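Local coordinates for Alr2269 protein (Nostoc sp., PDB 3MC9) that probably takes part in the insertion and assembly of beta-barrel proteins in the outer membrane, through periplasmic POTRA domains of an Omp85-type protein, at residues R189-V201 with G210-E222. Sequence-based numbering, arbitrary orientation.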
loop_
_atom_site.group_PDB
_atom_site.type_symbol
_atom_site.label_atom_id
_atom_site.label_comp_id
_atom_site.label_asym_id
_atom_site.label_seq_id
_atom_site.Cartn_x
_atom_site.Cartn_y
_atom_site.Cartn_z
ATOM N N ARG A 189 -14.893 -16.696 3.221
ATOM C CA ARG A 189 -16.117 -16.971 2.465
ATOM C C ARG A 189 -15.943 -18.095 1.433
ATOM O O ARG A 189 -16.833 -18.919 1.269
ATOM C CB ARG A 189 -16.663 -15.725 1.777
ATOM C CG ARG A 189 -17.294 -14.718 2.732
ATOM C CD ARG A 189 -18.728 -15.047 3.096
ATOM N NE ARG A 189 -19.565 -15.131 1.897
ATOM C CZ ARG A 189 -20.070 -16.253 1.379
ATOM N NH1 ARG A 189 -19.849 -17.427 1.966
ATOM N NH2 ARG A 189 -20.814 -16.203 0.266
ATOM N N TYR A 190 -14.823 -18.118 0.712
ATOM C CA TYR A 190 -14.559 -19.251 -0.178
ATOM C C TYR A 190 -14.600 -20.531 0.601
ATOM O O TYR A 190 -15.227 -21.490 0.193
ATOM C CB TYR A 190 -13.184 -19.145 -0.847
ATOM C CG TYR A 190 -13.196 -18.214 -2.005
ATOM C CD1 TYR A 190 -13.880 -18.546 -3.156
ATOM C CD2 TYR A 190 -12.579 -16.995 -1.940
ATOM C CE1 TYR A 190 -13.924 -17.712 -4.226
ATOM C CE2 TYR A 190 -12.611 -16.144 -3.012
ATOM C CZ TYR A 190 -13.296 -16.511 -4.145
ATOM O OH TYR A 190 -13.334 -15.672 -5.221
ATOM N N GLN A 191 -13.921 -20.536 1.732
ATOM C CA GLN A 191 -13.857 -21.717 2.545
ATOM C C GLN A 191 -15.249 -22.197 2.985
ATOM O O GLN A 191 -15.579 -23.385 2.868
ATOM C CB GLN A 191 -12.964 -21.466 3.754
ATOM C CG GLN A 191 -12.834 -22.676 4.678
ATOM C CD GLN A 191 -11.950 -22.382 5.861
ATOM O OE1 GLN A 191 -10.752 -22.145 5.714
ATOM N NE2 GLN A 191 -12.534 -22.382 7.037
ATOM N N ASP A 192 -16.064 -21.264 3.476
ATOM C CA ASP A 192 -17.443 -21.562 3.876
ATOM C C ASP A 192 -18.231 -22.247 2.775
ATOM O O ASP A 192 -19.037 -23.110 3.048
ATOM C CB ASP A 192 -18.173 -20.283 4.237
ATOM C CG ASP A 192 -17.705 -19.698 5.547
ATOM O OD1 ASP A 192 -17.127 -20.433 6.376
ATOM O OD2 ASP A 192 -17.915 -18.499 5.745
ATOM N N GLN A 193 -17.989 -21.857 1.525
ATOM C CA GLN A 193 -18.713 -22.441 0.395
ATOM C C GLN A 193 -18.082 -23.696 -0.177
ATOM O O GLN A 193 -18.527 -24.167 -1.231
ATOM C CB GLN A 193 -18.869 -21.419 -0.730
ATOM C CG GLN A 193 -19.635 -20.197 -0.337
ATOM C CD GLN A 193 -20.935 -20.530 0.377
ATOM O OE1 GLN A 193 -21.768 -21.308 -0.124
ATOM N NE2 GLN A 193 -21.100 -19.970 1.560
ATOM N N GLY A 194 -17.068 -24.241 0.496
ATOM C CA GLY A 194 -16.424 -25.506 0.061
ATOM C C GLY A 194 -15.113 -25.351 -0.707
ATOM O O GLY A 194 -14.481 -26.345 -1.039
ATOM N N TYR A 195 -14.705 -24.110 -0.976
ATOM C CA TYR A 195 -13.466 -23.799 -1.726
ATOM C C TYR A 195 -12.363 -23.448 -0.732
ATOM O O TYR A 195 -12.052 -22.281 -0.497
ATOM C CB TYR A 195 -13.723 -22.661 -2.712
ATOM C CG TYR A 195 -14.744 -23.075 -3.755
ATOM C CD1 TYR A 195 -16.109 -23.001 -3.483
ATOM C CD2 TYR A 195 -14.349 -23.583 -4.998
ATOM C CE1 TYR A 195 -17.064 -23.425 -4.431
ATOM C CE2 TYR A 195 -15.286 -24.003 -5.943
ATOM C CZ TYR A 195 -16.647 -23.929 -5.652
ATOM O OH TYR A 195 -17.602 -24.320 -6.586
ATOM N N VAL A 196 -11.812 -24.494 -0.112
ATOM C CA VAL A 196 -10.940 -24.314 1.032
ATOM C C VAL A 196 -9.473 -24.075 0.647
ATOM O O VAL A 196 -8.612 -23.997 1.535
ATOM C CB VAL A 196 -11.048 -25.505 1.989
ATOM C CG1 VAL A 196 -12.524 -25.734 2.426
ATOM C CG2 VAL A 196 -10.485 -26.766 1.351
ATOM N N LEU A 197 -9.180 -23.975 -0.656
ATOM C CA LEU A 197 -7.803 -23.805 -1.134
ATOM C C LEU A 197 -7.665 -22.533 -1.964
ATOM O O LEU A 197 -6.706 -22.361 -2.688
ATOM C CB LEU A 197 -7.380 -25.032 -1.959
ATOM C CG LEU A 197 -7.339 -26.326 -1.149
ATOM C CD1 LEU A 197 -7.052 -27.571 -2.017
ATOM C CD2 LEU A 197 -6.311 -26.194 -0.032
ATOM N N ALA A 198 -8.654 -21.652 -1.852
ATOM C CA ALA A 198 -8.733 -20.421 -2.633
ATOM C C ALA A 198 -7.624 -19.439 -2.226
ATOM O O ALA A 198 -7.397 -19.237 -1.051
ATOM C CB ALA A 198 -10.109 -19.782 -2.427
ATOM N N ASN A 199 -6.931 -18.864 -3.205
ATOM C CA ASN A 199 -5.844 -17.922 -2.959
ATOM C C ASN A 199 -5.925 -16.743 -3.922
ATOM O O ASN A 199 -6.159 -16.921 -5.104
ATOM C CB ASN A 199 -4.467 -18.587 -3.149
ATOM C CG ASN A 199 -3.984 -19.317 -1.911
ATOM O OD1 ASN A 199 -3.957 -18.745 -0.822
ATOM N ND2 ASN A 199 -3.585 -20.592 -2.072
ATOM N N VAL A 200 -5.677 -15.546 -3.415
ATOM C CA VAL A 200 -5.413 -14.391 -4.270
ATOM C C VAL A 200 -4.131 -14.624 -5.104
ATOM O O VAL A 200 -3.119 -15.104 -4.582
ATOM C CB VAL A 200 -5.325 -13.102 -3.433
ATOM C CG1 VAL A 200 -4.950 -11.904 -4.318
ATOM C CG2 VAL A 200 -6.704 -12.838 -2.738
ATOM N N VAL A 201 -4.203 -14.345 -6.402
ATOM C CA VAL A 201 -3.040 -14.491 -7.302
ATOM C C VAL A 201 -2.309 -13.162 -7.428
ATOM O O VAL A 201 -2.884 -12.172 -7.872
ATOM C CB VAL A 201 -3.441 -14.964 -8.713
ATOM C CG1 VAL A 201 -2.211 -15.034 -9.634
ATOM C CG2 VAL A 201 -4.134 -16.308 -8.647
ATOM N N GLY A 210 -9.465 4.155 -8.800
ATOM C CA GLY A 210 -9.796 3.528 -7.515
ATOM C C GLY A 210 -10.558 2.211 -7.596
ATOM O O GLY A 210 -11.238 1.828 -6.642
ATOM N N VAL A 211 -10.447 1.530 -8.730
ATOM C CA VAL A 211 -10.972 0.187 -8.881
ATOM C C VAL A 211 -9.859 -0.798 -8.548
ATOM O O VAL A 211 -8.824 -0.809 -9.193
ATOM C CB VAL A 211 -11.485 -0.101 -10.317
ATOM C CG1 VAL A 211 -11.920 -1.570 -10.441
ATOM C CG2 VAL A 211 -12.644 0.855 -10.703
ATOM N N VAL A 212 -10.079 -1.607 -7.522
ATOM C CA VAL A 212 -9.172 -2.687 -7.171
ATOM C C VAL A 212 -9.676 -4.000 -7.753
ATOM O O VAL A 212 -10.787 -4.429 -7.447
ATOM C CB VAL A 212 -9.068 -2.862 -5.659
ATOM C CG1 VAL A 212 -8.120 -4.038 -5.306
ATOM C CG2 VAL A 212 -8.622 -1.571 -5.022
ATOM N N THR A 213 -8.843 -4.645 -8.560
ATOM C CA THR A 213 -9.151 -5.952 -9.092
ATOM C C THR A 213 -8.334 -7.007 -8.341
ATOM O O THR A 213 -7.099 -6.951 -8.331
ATOM C CB THR A 213 -8.834 -6.031 -10.589
ATOM O OG1 THR A 213 -9.464 -4.935 -11.268
ATOM C CG2 THR A 213 -9.298 -7.357 -11.180
ATOM N N LEU A 214 -9.033 -7.950 -7.714
ATOM C CA LEU A 214 -8.414 -9.092 -7.030
ATOM C C LEU A 214 -8.562 -10.343 -7.891
ATOM O O LEU A 214 -9.666 -10.838 -8.122
ATOM C CB LEU A 214 -9.074 -9.346 -5.681
ATOM C CG LEU A 214 -9.114 -8.186 -4.694
ATOM C CD1 LEU A 214 -9.919 -8.599 -3.441
ATOM C CD2 LEU A 214 -7.685 -7.782 -4.346
ATOM N N GLN A 215 -7.437 -10.832 -8.376
ATOM C CA GLN A 215 -7.377 -12.052 -9.146
ATOM C C GLN A 215 -7.306 -13.180 -8.129
ATOM O O GLN A 215 -6.435 -13.139 -7.266
ATOM C CB GLN A 215 -6.100 -11.992 -9.973
ATOM C CG GLN A 215 -6.067 -12.859 -11.189
ATOM C CD GLN A 215 -5.034 -12.340 -12.198
ATOM O OE1 GLN A 215 -3.826 -12.511 -12.020
ATOM N NE2 GLN A 215 -5.515 -11.681 -13.251
ATOM N N VAL A 216 -8.216 -14.158 -8.228
ATOM C CA VAL A 216 -8.312 -15.271 -7.284
ATOM C C VAL A 216 -8.280 -16.613 -8.017
ATOM O O VAL A 216 -8.997 -16.804 -8.995
ATOM C CB VAL A 216 -9.623 -15.210 -6.453
ATOM C CG1 VAL A 216 -9.660 -16.331 -5.434
ATOM C CG2 VAL A 216 -9.749 -13.889 -5.750
ATOM N N ALA A 217 -7.424 -17.521 -7.553
ATOM C CA ALA A 217 -7.448 -18.918 -7.975
ATOM C C ALA A 217 -8.419 -19.583 -7.029
ATOM O O ALA A 217 -8.080 -19.902 -5.918
ATOM C CB ALA A 217 -6.060 -19.557 -7.858
ATOM N N GLU A 218 -9.657 -19.729 -7.459
ATOM C CA GLU A 218 -10.725 -20.177 -6.576
ATOM C C GLU A 218 -10.672 -21.656 -6.308
ATOM O O GLU A 218 -11.056 -22.105 -5.242
ATOM C CB GLU A 218 -12.091 -19.833 -7.212
ATOM C CG GLU A 218 -12.255 -18.342 -7.426
ATOM C CD GLU A 218 -13.661 -17.934 -7.800
ATOM O OE1 GLU A 218 -14.317 -18.674 -8.545
ATOM O OE2 GLU A 218 -14.076 -16.841 -7.363
ATOM N N GLY A 219 -10.211 -22.427 -7.283
ATOM C CA GLY A 219 -10.296 -23.862 -7.187
ATOM C C GLY A 219 -11.620 -24.349 -7.728
ATOM O O GLY A 219 -12.547 -23.555 -7.975
ATOM N N VAL A 220 -11.680 -25.660 -7.927
ATOM C CA VAL A 220 -12.857 -26.373 -8.396
ATOM C C VAL A 220 -13.148 -27.469 -7.369
ATOM O O VAL A 220 -12.212 -27.998 -6.750
ATOM C CB VAL A 220 -12.592 -26.963 -9.794
ATOM C CG1 VAL A 220 -13.654 -27.988 -10.193
ATOM C CG2 VAL A 220 -12.495 -25.819 -10.829
ATOM N N VAL A 221 -14.427 -27.776 -7.139
ATOM C CA VAL A 221 -14.811 -28.932 -6.312
ATOM C C VAL A 221 -15.801 -29.821 -7.066
ATOM O O VAL A 221 -16.650 -29.316 -7.784
ATOM C CB VAL A 221 -15.435 -28.500 -4.960
ATOM C CG1 VAL A 221 -15.950 -29.734 -4.160
ATOM C CG2 VAL A 221 -14.442 -27.684 -4.138
ATOM N N GLU A 222 -15.687 -31.139 -6.913
ATOM C CA GLU A 222 -16.682 -32.063 -7.471
ATOM C C GLU A 222 -16.851 -33.366 -6.677
ATOM O O GLU A 222 -15.959 -33.782 -5.934
ATOM C CB GLU A 222 -16.359 -32.370 -8.938
ATOM C CG GLU A 222 -14.929 -32.821 -9.207
ATOM C CD GLU A 222 -14.396 -32.358 -10.555
ATOM O OE1 GLU A 222 -15.085 -31.591 -11.261
ATOM O OE2 GLU A 222 -13.274 -32.754 -10.914
HETATM O O HOH W 1 -16.375 -26.101 -8.746
HETATM O O HOH W 2 -10.557 -24.128 -3.274
HETATM O O HOH W 3 -5.493 -21.642 -4.891
HETATM O O HOH W 4 -4.749 -10.100 -7.646
#
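Tyr190 OH donates a hydrogen bond to Glu218 OE2 at 2.6 Å, reaching the anti side of the carboxylate, whose plane stands 67° from that of the ring. Ser155 also bonds OE2 and the backbone N of Val156 donates to OE1; with both oxygens of this buried acid satisfied, its rotation should be restricted. Beside this bond, CG1 of Val216 packs 3.8 Å from Tyr190 CE2. Asn199 and Ala217 form a hydrogen-bonded antiparallel pair, with Ala217 N 2.8 Å from Asn199 O and the return bond from Asn199 N; Val201 N adds a bond to Gln215 O at 2.7 Å. Between Gln215 N and Val201 O a water replaces the direct bond. Another donates to the carbonyls of Leu197 and Ala217, making Ala217 O a double acceptor, and in the loops a third links Leu197 N to Glu218 O. Farther on, Val221 CG2 lies over a face of Tyr195, whose OH shares a water with Val221 N. Gly194, at positive phi, closes the helix in a Schellman motif, Tyr195 N bonding Tyr190 O at 2.9 Å. Helix 176-192, a short loop and the antiparallel hairpin 199-206/211-217 form the second-helix and hairpin part of the beta-alpha-alpha-beta-beta POTRA fold.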